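Local coordinates for cellulose-binding protein (Saccharophagus degradans, PDB 2YHG), which probably hydrolyses glycosidic bonds in carbohydrate metabolism, this chain being the nucleoside hydrolase-like and C-terminal part of a larger polysaccharide-binding protein, at residues Asp43-Val48 and Ala240-Thr245; Thr149-Cys154 and Pro246-Met251; Tyr183-Gln188 and Arg208-Trp213; Thr35-Asp40 and Ile62-Gly67. All coordinates share one frame; numbering follows the deposited sequence. Where two conformers were deposited one is given.

Contact 1 (Asp43-Val48 and Ala240-Thr245); sequences DEQSLV and ATEGDT. With CA (calcium ion), chain B.
The carboxylates of Asp-43 and Asp-244 converge on one calcium ion with their planes 56° apart. Asp-43 is bidentate, OD1 at 2.4 Å and OD2 at 2.6 Å from the metal, whereas Asp-244 uses OD2 alone, at 2.5 Å. The shared cation explains why Asp-43 OD2 and Asp-244 OD2 can sit 3.2 Å apart; Thr-35 OG1 further hydrogen-bonds Asp-43 OD2. The third flat group, the amide of Gln-45, is carried to the 240-245 loop by a chain with CG beside the backbone N (chi1 -63°) and extended beyond. There Glu-242 N donates to Gln-45 OE1 over 2.9 Å, the nitrogen nearly along the C=O axis (C=O...N 167°) although the N-H itself is bent away from a straight line. Gln-45 NE2 donates to Pro-235 O. Separately, Gln-45 CB rests against Glu-242 CG.

This is the mononuclear calcium centre of a nucleoside hydrolase-like fold, where helix 42-52 meets a loop near 200 residues later in the chain. Asp-36, Trp-151 O and two waters complete its seven ligating atoms. The loop folds into a type I turn from Glu-242 to Thr-245, and about one helical turn past Asp-43 the hydroxyl Ser-46 OG lies 2.7 Å from Thr-245 OG1. Asp-42 O is also within hydrogen-bonding range of that serine. Thr-245 OG1 in turn donates to the anti lone pair of Glu-242 OE1, 2.6 Å away, an oxygen that also forms a salt bridge with Arg-49. A water bound to Ser-46 OG accepts from Asp-244 N and donates to Asp-244 OD2, so the metal-binding oxygen has a second-shell tie to the helix.

Contact 2 (Thr149-Cys154 and Pro246-Met251); sequences TCWGGC and PAFLHM. With CA (calcium ion), chain B.
Trp-151 and Phe-248 meet obliquely, Trp-151 CZ2 lying 3.8 Å from Phe-248 CD1. With centroids 6.0 Å apart and planes at 36°, the pair is neither a stack nor an edge-to-face contact. Phe-248 reaches it through an unusual first torsion for a helical residue: chi1 of 57° wedges CG between the backbone N and the carbonyl carbon, swinging the ring toward the indole and against Ser-46 and Arg-49 of helix 42-52. Trp-151 takes the commoner position, CG beside its own N, which brings the indole against the methyl of Ala-247; there Trp-151 NE1 is 3.9 Å from Ala-247 CB.

Main chain and side chain of Trp-151 thus do separate work at the C-terminal end of strand 146-150, where a parallel sheet of this class places its ligand-binding loops: the indole packs on helix 246-249, while Trp-151 O binds calcium at 2.4 Å. Beyond it the chain loops back, pinned by the disulfide between Cys-150 SG and Cys-154 SG.

Thr-149 completes the packing. Its chi1 of 75° sends OG1 to His-33 ND1, a hydrogen bond, and leaves CG2 facing the helix. The threonine CB lies 4.0 Å from Ala-247 CB, and its CG2 is 3.5 Å from Ala-247 O, a buried carbonyl oxygen with no hydrogen-bonding partner in the model. Met-251 CE touches the same Thr-149 CG2 at 4.2 Å.

Contact 3 (Tyr183-Gln188 and Arg208-Trp213); sequences YDILGQ and RSVYSW
The two backbones come closest at Leu-186 and Arg-208, whose CA atoms are 4.9 Å apart, just after strand 180-185 ends and Leu-186 adopts a positive phi (72°, with psi -20°). No hydrogen bond crosses the contact; it is carried by aliphatic packing, and Leu-186 has the largest share. Its two methyls divide the work. CD2 lies along the main chain of the other segment, 3.7 Å from Arg-208 CA, while CD1 enters the angle between Val-210 and Tyr-211, 3.9 Å from Val-210 CG2 and 3.3 Å from Tyr-211 OH.

The tyrosine ring is met obliquely by that methyl, but one of its faces is covered squarely: Val-210 CG2 stands over the ring centre. The other valine branch, CG1, is 4.1 Å from Ile-185 CD1, extending the apolar patch inward.

Internal bonds fix the turn that presents Leu-186. Asp-184 OD1 accepts from Gly-187 N at 3.0 Å, an Asx motif, with the donor 31° out of the carboxylate plane. Gln-188 NE2 donates to Ile-185 O at 2.9 Å, almost straight, and also reaches Trp-151 O, a calcium ligand.

Strands 180-185 and 203-207 are parallel neighbours at the edge of the sheet, joined through helix 190-198, and the contact ties together the loops leaving their C-terminal ends. Ile-185 touches Asp-244 of the preceding loop and Ala-247 of helix 246-249, whereas the Tyr-211 end lies toward solvent.

Contact 4 (Thr35-Asp40 and Ile62-Gly67); sequences TDMGAD and IITTTG. With CA (calcium ion), chain B.
Asp-36 packs its backbone and CB against Thr-65 and Thr-66 while its carboxylate turns to the metal, OD1 binding calcium at 2.6 Å. A chi1 of 60°, with CG between the backbone N and the carbonyl carbon, gives the side chain this direction. Across the contact, Asp-36 CA makes a CA-H...O contact of 3.2 Å with Thr-65 O, at 161° about the hydrogen.

The next shell is a parallel beta bridge between Thr-35 and Thr-64. Thr-35 N donates to Ile-63 O at 2.8 Å, approaching almost straight down the carbonyl, and Thr-65 N returns a bond of 2.9 Å to Thr-35 O from 40° above that carbonyl plane. Beyond the bridge a water links the two chains, donating to Met-37 O and to Thr-65 O, each at 2.8 Å.

Further out, the chain reverses in a type II turn from Asp-36 to Ala-39, closed by Ala-39 N to Asp-36 O at 3.1 Å, with Gly-38 at the position glycine favours. The Thr-Asp-x-Gly-x-Asp pattern resembles the aspartate-rich N-terminal motif of nucleoside hydrolases. Asp-40 then caps Asp-42 N ahead of helix 42-52.

Strand 30-35 lies between strands 58-64 and 146-150 in the parallel sheet, so Asp-36 emerges at its C-terminal end. Helix 77-93 covers Met-37 and Thr-64, and on the other side helix 155-167 packs on Ile-63 and Thr-65.

All four contacts belong to the nucleoside hydrolase-like domain and lie at the C-terminal ends of its parallel sheet, with centres about 8 to 15 Å apart. Contact 4 joins strands 30-35 and 58-64; contacts 2 and 3 follow on strands 146-150 and 180-185, linked by the backbone pairs Cys-150 with Tyr-183 and Ile-185. In the chain, contact 4 closes before contacts 2 and 3 open, contact 3 is nested inside the loops closed by contacts 1 and 2, and contact 1 interleaves with both contact 2 and contact 4. Contacts 1, 2 and 4 supply the calcium ligands, so one ion collects residues widely spaced in sequence; contact 3 backs Asp-244 through Ile-185.

Contact 1 (Asp43-Val48 and Ala240-Thr245)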
# COMPACT_ATOMS: atom_id res chain seq x y z
N ASP A 43 11.52 8.32 5.63
CA ASP A 43 11.71 7.01 5.00
C ASP A 43 12.01 5.95 6.06
O ASP A 43 11.62 4.79 5.91
CB ASP A 43 12.81 7.04 3.96
CG ASP A 43 12.45 7.86 2.72
OD1 ASP A 43 12.34 9.10 2.86
OD2 ASP A 43 12.19 7.29 1.65
N GLU A 44 12.82 6.32 7.07
CA GLU A 44 13.10 5.40 8.16
C GLU A 44 11.83 5.02 8.91
O GLU A 44 11.60 3.84 9.22
CB GLU A 44 14.13 6.01 9.08
CG GLU A 44 15.48 6.26 8.45
CD GLU A 44 16.23 7.32 9.22
OE1 GLU A 44 16.57 7.08 10.39
OE2 GLU A 44 16.43 8.42 8.67
N GLN A 45 11.03 6.02 9.24
CA GLN A 45 9.77 5.80 9.89
C GLN A 45 8.91 4.82 9.10
O GLN A 45 8.31 3.89 9.65
CB GLN A 45 9.01 7.12 10.00
CG GLN A 45 9.66 8.21 10.85
CD GLN A 45 8.86 9.49 10.82
OE1 GLN A 45 8.18 9.80 9.83
NE2 GLN A 45 8.88 10.26 11.93
N SER A 46 8.78 5.08 7.81
CA SER A 46 7.95 4.26 6.95
C SER A 46 8.43 2.82 6.91
O SER A 46 7.60 1.91 6.92
CB SER A 46 7.94 4.86 5.53
OG SER A 46 7.24 6.11 5.49
N LEU A 47 9.74 2.61 6.83
CA LEU A 47 10.23 1.24 6.79
C LEU A 47 9.90 0.51 8.09
O LEU A 47 9.54 -0.67 8.04
CB LEU A 47 11.70 1.20 6.46
CG LEU A 47 12.27 -0.22 6.34
CD1 LEU A 47 11.52 -1.05 5.30
CD2 LEU A 47 13.78 -0.17 6.05
N VAL A 48 10.01 1.18 9.24
CA VAL A 48 9.64 0.53 10.49
C VAL A 48 8.18 0.07 10.46
O VAL A 48 7.87 -1.07 10.82
CB VAL A 48 9.93 1.45 11.69
CG1 VAL A 48 9.29 0.87 12.97
CG2 VAL A 48 11.45 1.64 11.87
N ALA A 240 7.35 16.20 7.60
CA ALA A 240 6.14 15.41 7.73
C ALA A 240 6.48 14.01 8.21
O ALA A 240 7.54 13.46 7.87
CB ALA A 240 5.39 15.30 6.38
N THR A 241 5.55 13.40 8.93
CA THR A 241 5.69 12.02 9.36
C THR A 241 5.28 11.10 8.19
O THR A 241 4.22 11.27 7.61
CB THR A 241 4.85 11.75 10.58
OG1 THR A 241 5.50 12.41 11.66
CG2 THR A 241 4.70 10.30 10.91
N GLU A 242 6.15 10.16 7.84
CA GLU A 242 5.79 9.03 6.96
C GLU A 242 5.05 9.51 5.70
O GLU A 242 4.07 8.90 5.27
CB GLU A 242 4.94 8.00 7.72
CG GLU A 242 5.76 7.26 8.74
CD GLU A 242 5.04 6.12 9.34
OE1 GLU A 242 4.58 5.23 8.56
OE2 GLU A 242 4.82 6.07 10.60
N GLY A 243 5.60 10.47 4.97
CA GLY A 243 4.99 10.89 3.73
C GLY A 243 4.90 9.77 2.69
O GLY A 243 4.01 9.82 1.83
N ASP A 244 5.80 8.79 2.76
CA ASP A 244 5.83 7.72 1.78
C ASP A 244 4.96 6.53 2.16
O ASP A 244 4.75 5.63 1.33
CB ASP A 244 7.24 7.23 1.59
CG ASP A 244 8.16 8.32 1.13
OD1 ASP A 244 7.76 8.98 0.15
OD2 ASP A 244 9.22 8.57 1.75
N THR A 245 4.46 6.48 3.38
CA THR A 245 3.73 5.29 3.85
C THR A 245 2.49 4.92 3.04
O THR A 245 2.23 3.73 2.92
CB THR A 245 3.48 5.44 5.35
OG1 THR A 245 4.74 5.21 5.97
CG2 THR A 245 2.40 4.53 5.89
CA CA B . 11.32 9.55 0.72
O HOH W 1 8.15 8.55 4.42
O HOH W 2 10.66 11.65 2.06
O HOH W 3 12.16 11.67 -0.28

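Contact 2 (Thr149-Cys154 and Pro246-Met251)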
# COMPACT_ATOMS: atom_id res chain seq x y z
N THR A 149 7.58 0.74 -5.84
CA THR A 149 7.22 2.03 -5.32
C THR A 149 8.39 2.99 -5.35
O THR A 149 9.57 2.59 -5.32
CB THR A 149 6.63 1.94 -3.92
OG1 THR A 149 7.71 1.69 -3.02
CG2 THR A 149 5.56 0.85 -3.83
N CYS A 150 8.07 4.27 -5.36
CA CYS A 150 9.04 5.36 -5.34
C CYS A 150 8.82 6.20 -4.08
O CYS A 150 7.96 7.08 -4.04
CB CYS A 150 8.90 6.25 -6.58
SG CYS A 150 8.55 5.27 -8.06
N TRP A 151 9.58 5.89 -3.03
CA TRP A 151 9.61 6.75 -1.86
C TRP A 151 10.51 7.95 -2.08
O TRP A 151 10.36 8.98 -1.40
CB TRP A 151 10.04 5.99 -0.60
CG TRP A 151 9.22 4.82 -0.18
CD1 TRP A 151 8.26 4.15 -0.90
CD2 TRP A 151 9.38 4.11 1.04
NE1 TRP A 151 7.78 3.08 -0.16
CE2 TRP A 151 8.48 3.02 1.02
CE3 TRP A 151 10.20 4.30 2.15
CZ2 TRP A 151 8.42 2.09 2.06
CZ3 TRP A 151 10.16 3.37 3.18
CH2 TRP A 151 9.27 2.28 3.13
N GLY A 152 11.47 7.80 -2.98
CA GLY A 152 12.22 8.89 -3.59
C GLY A 152 11.85 8.90 -5.07
O GLY A 152 10.68 8.92 -5.43
N GLY A 153 12.88 8.91 -5.93
CA GLY A 153 12.65 8.83 -7.35
C GLY A 153 12.22 7.43 -7.80
O GLY A 153 12.16 6.50 -7.01
N CYS A 154 11.91 7.32 -9.09
CA CYS A 154 11.54 6.03 -9.67
C CYS A 154 12.62 5.45 -10.57
O CYS A 154 12.36 4.44 -11.26
CB CYS A 154 10.24 6.11 -10.46
SG CYS A 154 8.75 6.64 -9.57
N PRO A 246 1.79 5.87 2.41
CA PRO A 246 0.66 5.45 1.55
C PRO A 246 1.08 4.44 0.47
O PRO A 246 0.22 3.66 0.01
CB PRO A 246 0.14 6.75 1.00
CG PRO A 246 0.41 7.71 2.15
CD PRO A 246 1.80 7.33 2.60
N ALA A 247 2.34 4.47 0.05
CA ALA A 247 2.84 3.57 -0.98
C ALA A 247 2.88 2.11 -0.57
O ALA A 247 3.02 1.24 -1.44
CB ALA A 247 4.21 4.03 -1.44
N PHE A 248 2.76 1.79 0.71
CA PHE A 248 2.41 0.42 1.09
C PHE A 248 1.06 0.29 1.75
O PHE A 248 0.48 -0.80 1.67
CB PHE A 248 3.49 -0.31 1.93
CG PHE A 248 3.86 0.38 3.19
CD1 PHE A 248 4.86 1.35 3.20
CD2 PHE A 248 3.31 0.01 4.42
CE1 PHE A 248 5.24 1.97 4.37
CE2 PHE A 248 3.66 0.66 5.58
CZ PHE A 248 4.65 1.63 5.55
N LEU A 249 0.49 1.32 2.34
CA LEU A 249 -0.85 1.16 2.88
C LEU A 249 -1.84 0.85 1.76
O LEU A 249 -2.88 0.20 2.03
CB LEU A 249 -1.32 2.40 3.65
CG LEU A 249 -0.48 2.79 4.86
CD1 LEU A 249 -1.19 3.93 5.59
CD2 LEU A 249 -0.23 1.59 5.77
N HIS A 250 -1.58 1.27 0.54
CA HIS A 250 -2.44 0.95 -0.61
C HIS A 250 -2.68 -0.56 -0.71
O HIS A 250 -3.78 -0.96 -1.12
CB HIS A 250 -1.74 1.49 -1.86
CG HIS A 250 -2.57 1.41 -3.09
ND1 HIS A 250 -3.85 1.91 -3.14
CD2 HIS A 250 -2.27 0.90 -4.31
CE1 HIS A 250 -4.31 1.66 -4.35
NE2 HIS A 250 -3.38 1.07 -5.09
N MET A 251 -1.68 -1.37 -0.37
CA MET A 251 -1.70 -2.80 -0.50
C MET A 251 -1.89 -3.54 0.82
O MET A 251 -1.69 -4.75 0.87
CB MET A 251 -0.46 -3.31 -1.23
CG MET A 251 -0.07 -2.52 -2.47
SD MET A 251 1.11 -1.21 -1.98
CE MET A 251 1.55 -0.47 -3.52
CA CA B . 11.32 9.55 0.72
O HOH W 2 10.66 11.65 2.06
O HOH W 3 12.16 11.67 -0.28

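Contact 3 (Tyr183-Gln188 and Arg208-Trp213)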
# COMPACT_ATOMS: atom_id res chain seq x y z
N TYR A 183 3.67 2.81 -7.72
CA TYR A 183 3.11 3.80 -6.79
C TYR A 183 4.24 4.77 -6.46
O TYR A 183 5.19 4.42 -5.77
CB TYR A 183 2.55 3.12 -5.53
CG TYR A 183 1.66 4.00 -4.70
CD1 TYR A 183 2.12 5.17 -4.11
CD2 TYR A 183 0.34 3.67 -4.45
CE1 TYR A 183 1.31 5.93 -3.30
CE2 TYR A 183 -0.50 4.45 -3.64
CZ TYR A 183 0.01 5.59 -3.06
OH TYR A 183 -0.72 6.40 -2.22
N ASP A 184 4.13 5.97 -7.03
CA ASP A 184 5.12 7.05 -6.92
C ASP A 184 4.60 8.06 -5.91
O ASP A 184 3.53 8.63 -6.10
CB ASP A 184 5.27 7.66 -8.31
CG ASP A 184 5.94 9.01 -8.38
OD1 ASP A 184 6.50 9.47 -7.36
OD2 ASP A 184 5.89 9.61 -9.50
N ILE A 185 5.35 8.30 -4.83
CA ILE A 185 5.00 9.36 -3.89
C ILE A 185 5.52 10.70 -4.42
O ILE A 185 6.72 10.93 -4.47
CB ILE A 185 5.58 9.09 -2.50
CG1 ILE A 185 4.97 7.81 -1.89
CG2 ILE A 185 5.36 10.33 -1.60
CD1 ILE A 185 3.58 8.01 -1.29
N LEU A 186 4.57 11.54 -4.83
CA LEU A 186 4.76 12.96 -5.11
C LEU A 186 5.54 13.32 -6.36
O LEU A 186 5.46 14.48 -6.79
CB LEU A 186 5.35 13.71 -3.91
CG LEU A 186 4.34 13.94 -2.78
CD1 LEU A 186 5.05 14.12 -1.43
CD2 LEU A 186 3.51 15.18 -3.09
N GLY A 187 6.34 12.45 -6.94
CA GLY A 187 7.18 12.77 -8.09
C GLY A 187 8.46 13.40 -7.66
O GLY A 187 8.55 14.59 -7.32
N GLN A 188 9.51 12.57 -7.58
CA GLN A 188 10.78 12.99 -7.04
C GLN A 188 11.94 12.68 -7.98
O GLN A 188 13.09 12.89 -7.61
CB GLN A 188 11.02 12.40 -5.66
CG GLN A 188 9.96 12.85 -4.66
CD GLN A 188 10.14 12.14 -3.35
OE1 GLN A 188 11.15 12.33 -2.69
NE2 GLN A 188 9.18 11.31 -2.96
N ARG A 208 -0.27 12.51 -4.34
CA ARG A 208 0.15 13.80 -3.82
C ARG A 208 -0.51 14.20 -2.53
O ARG A 208 0.00 15.06 -1.81
CB ARG A 208 -0.07 14.87 -4.85
CG ARG A 208 0.65 14.62 -6.16
CD ARG A 208 0.36 15.75 -7.16
NE ARG A 208 -1.03 15.69 -7.59
CZ ARG A 208 -1.69 16.74 -8.08
NH1 ARG A 208 -1.07 17.91 -8.28
NH2 ARG A 208 -2.99 16.63 -8.31
N SER A 209 -1.65 13.60 -2.20
CA SER A 209 -2.40 14.03 -1.02
C SER A 209 -2.08 13.12 0.16
O SER A 209 -2.95 12.38 0.67
CB SER A 209 -3.90 14.06 -1.30
OG SER A 209 -4.26 15.07 -2.24
N VAL A 210 -0.83 13.19 0.59
CA VAL A 210 -0.24 12.20 1.48
C VAL A 210 0.05 12.77 2.88
O VAL A 210 0.76 12.14 3.66
CB VAL A 210 1.05 11.57 0.88
CG1 VAL A 210 0.67 10.80 -0.38
CG2 VAL A 210 2.12 12.64 0.62
N TYR A 211 -0.53 13.92 3.20
CA TYR A 211 -0.13 14.71 4.35
C TYR A 211 -1.22 14.92 5.40
O TYR A 211 -0.98 15.64 6.37
CB TYR A 211 0.35 16.07 3.90
CG TYR A 211 1.65 16.05 3.13
CD1 TYR A 211 2.83 15.68 3.74
CD2 TYR A 211 1.71 16.39 1.80
CE1 TYR A 211 4.05 15.67 3.03
CE2 TYR A 211 2.91 16.46 1.11
CZ TYR A 211 4.08 16.12 1.74
OH TYR A 211 5.29 16.27 1.09
N SER A 212 -2.41 14.36 5.22
CA SER A 212 -3.56 14.71 6.08
C SER A 212 -3.96 13.64 7.08
O SER A 212 -4.83 13.88 7.90
CB SER A 212 -4.77 15.04 5.23
OG SER A 212 -4.51 16.14 4.40
N TRP A 213 -3.30 12.50 7.07
CA TRP A 213 -3.71 11.33 7.86
C TRP A 213 -2.85 11.09 9.09
O TRP A 213 -3.22 10.26 9.94
CB TRP A 213 -3.66 10.08 6.95
CG TRP A 213 -2.29 9.77 6.47
CD1 TRP A 213 -1.68 10.29 5.37
CD2 TRP A 213 -1.32 8.94 7.12
NE1 TRP A 213 -0.39 9.86 5.30
CE2 TRP A 213 -0.13 9.04 6.37
CE3 TRP A 213 -1.33 8.11 8.24
CZ2 TRP A 213 1.06 8.41 6.75
CZ3 TRP A 213 -0.16 7.47 8.61
CH2 TRP A 213 1.01 7.62 7.87

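Contact 4 (Thr35-Asp40 and Ile62-Gly67)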
# COMPACT_ATOMS: atom_id res chain seq x y z
N THR A 35 13.72 3.55 -2.07
CA THR A 35 13.67 4.61 -1.05
C THR A 35 14.97 5.40 -1.05
O THR A 35 16.09 4.81 -1.04
CB THR A 35 13.38 4.03 0.36
OG1 THR A 35 13.69 5.03 1.35
CG2 THR A 35 14.22 2.79 0.70
N ASP A 36 14.85 6.71 -0.98
CA ASP A 36 15.99 7.62 -0.89
C ASP A 36 16.39 7.89 0.54
O ASP A 36 16.43 9.03 0.99
CB ASP A 36 15.69 8.93 -1.62
CG ASP A 36 14.47 9.67 -1.02
OD1 ASP A 36 13.60 9.08 -0.42
OD2 ASP A 36 14.44 10.94 -1.20
N MET A 37 16.75 6.83 1.26
CA MET A 37 17.19 6.95 2.65
C MET A 37 18.24 8.03 2.79
O MET A 37 19.17 8.13 2.00
CB MET A 37 17.77 5.62 3.12
CG MET A 37 16.73 4.53 3.29
SD MET A 37 15.79 4.77 4.83
CE MET A 37 14.51 3.49 4.58
N GLY A 38 18.10 8.80 3.86
CA GLY A 38 18.99 9.92 4.17
C GLY A 38 18.42 11.27 3.79
O GLY A 38 18.88 12.27 4.32
N ALA A 39 17.47 11.34 2.86
CA ALA A 39 16.88 12.61 2.50
C ALA A 39 16.10 13.20 3.66
O ALA A 39 16.06 14.43 3.84
CB ALA A 39 15.95 12.43 1.31
N ASP A 40 15.38 12.35 4.39
CA ASP A 40 14.51 12.80 5.45
C ASP A 40 14.19 11.61 6.32
O ASP A 40 14.10 10.48 5.83
CB ASP A 40 13.23 13.37 4.88
CG ASP A 40 12.37 14.02 5.93
OD1 ASP A 40 12.57 15.23 6.20
OD2 ASP A 40 11.50 13.33 6.50
N ILE A 62 13.84 -4.20 -0.79
CA ILE A 62 14.05 -2.95 -0.07
C ILE A 62 15.28 -2.32 -0.69
O ILE A 62 16.40 -2.75 -0.43
CB ILE A 62 14.23 -3.15 1.45
CG1 ILE A 62 13.10 -3.97 2.07
CG2 ILE A 62 14.41 -1.78 2.13
CD1 ILE A 62 13.42 -4.49 3.45
N ILE A 63 15.07 -1.34 -1.57
CA ILE A 63 16.11 -0.86 -2.45
C ILE A 63 16.48 0.57 -2.10
O ILE A 63 15.64 1.45 -2.15
CB ILE A 63 15.62 -0.93 -3.92
CG1 ILE A 63 15.40 -2.39 -4.34
CG2 ILE A 63 16.62 -0.23 -4.85
CD1 ILE A 63 14.65 -2.57 -5.64
N THR A 64 17.75 0.79 -1.74
CA THR A 64 18.23 2.12 -1.41
C THR A 64 18.68 2.83 -2.68
O THR A 64 19.49 2.32 -3.45
CB THR A 64 19.42 1.99 -0.42
OG1 THR A 64 18.94 1.52 0.84
CG2 THR A 64 20.10 3.35 -0.20
N THR A 65 18.17 4.05 -2.88
CA THR A 65 18.38 4.78 -4.13
C THR A 65 18.26 6.29 -3.86
O THR A 65 18.50 6.77 -2.75
CB THR A 65 17.44 4.24 -5.23
OG1 THR A 65 17.75 4.78 -6.51
CG2 THR A 65 16.01 4.44 -4.91
N THR A 66 17.97 7.04 -4.92
CA THR A 66 18.05 8.49 -4.95
C THR A 66 16.69 9.10 -5.21
O THR A 66 15.69 8.44 -5.49
CB THR A 66 19.02 8.89 -6.07
OG1 THR A 66 18.46 8.37 -7.27
CG2 THR A 66 20.45 8.39 -5.82
N GLY A 67 16.68 10.43 -5.15
CA GLY A 67 15.59 11.25 -5.67
C GLY A 67 16.06 12.69 -5.66
O GLY A 67 17.22 12.96 -5.36
CA CA B . 11.32 9.55 0.72
O HOH W 3 12.16 11.67 -0.28
O HOH W 4 19.80 6.68 -0.28
O HOH W 2 10.66 11.65 2.06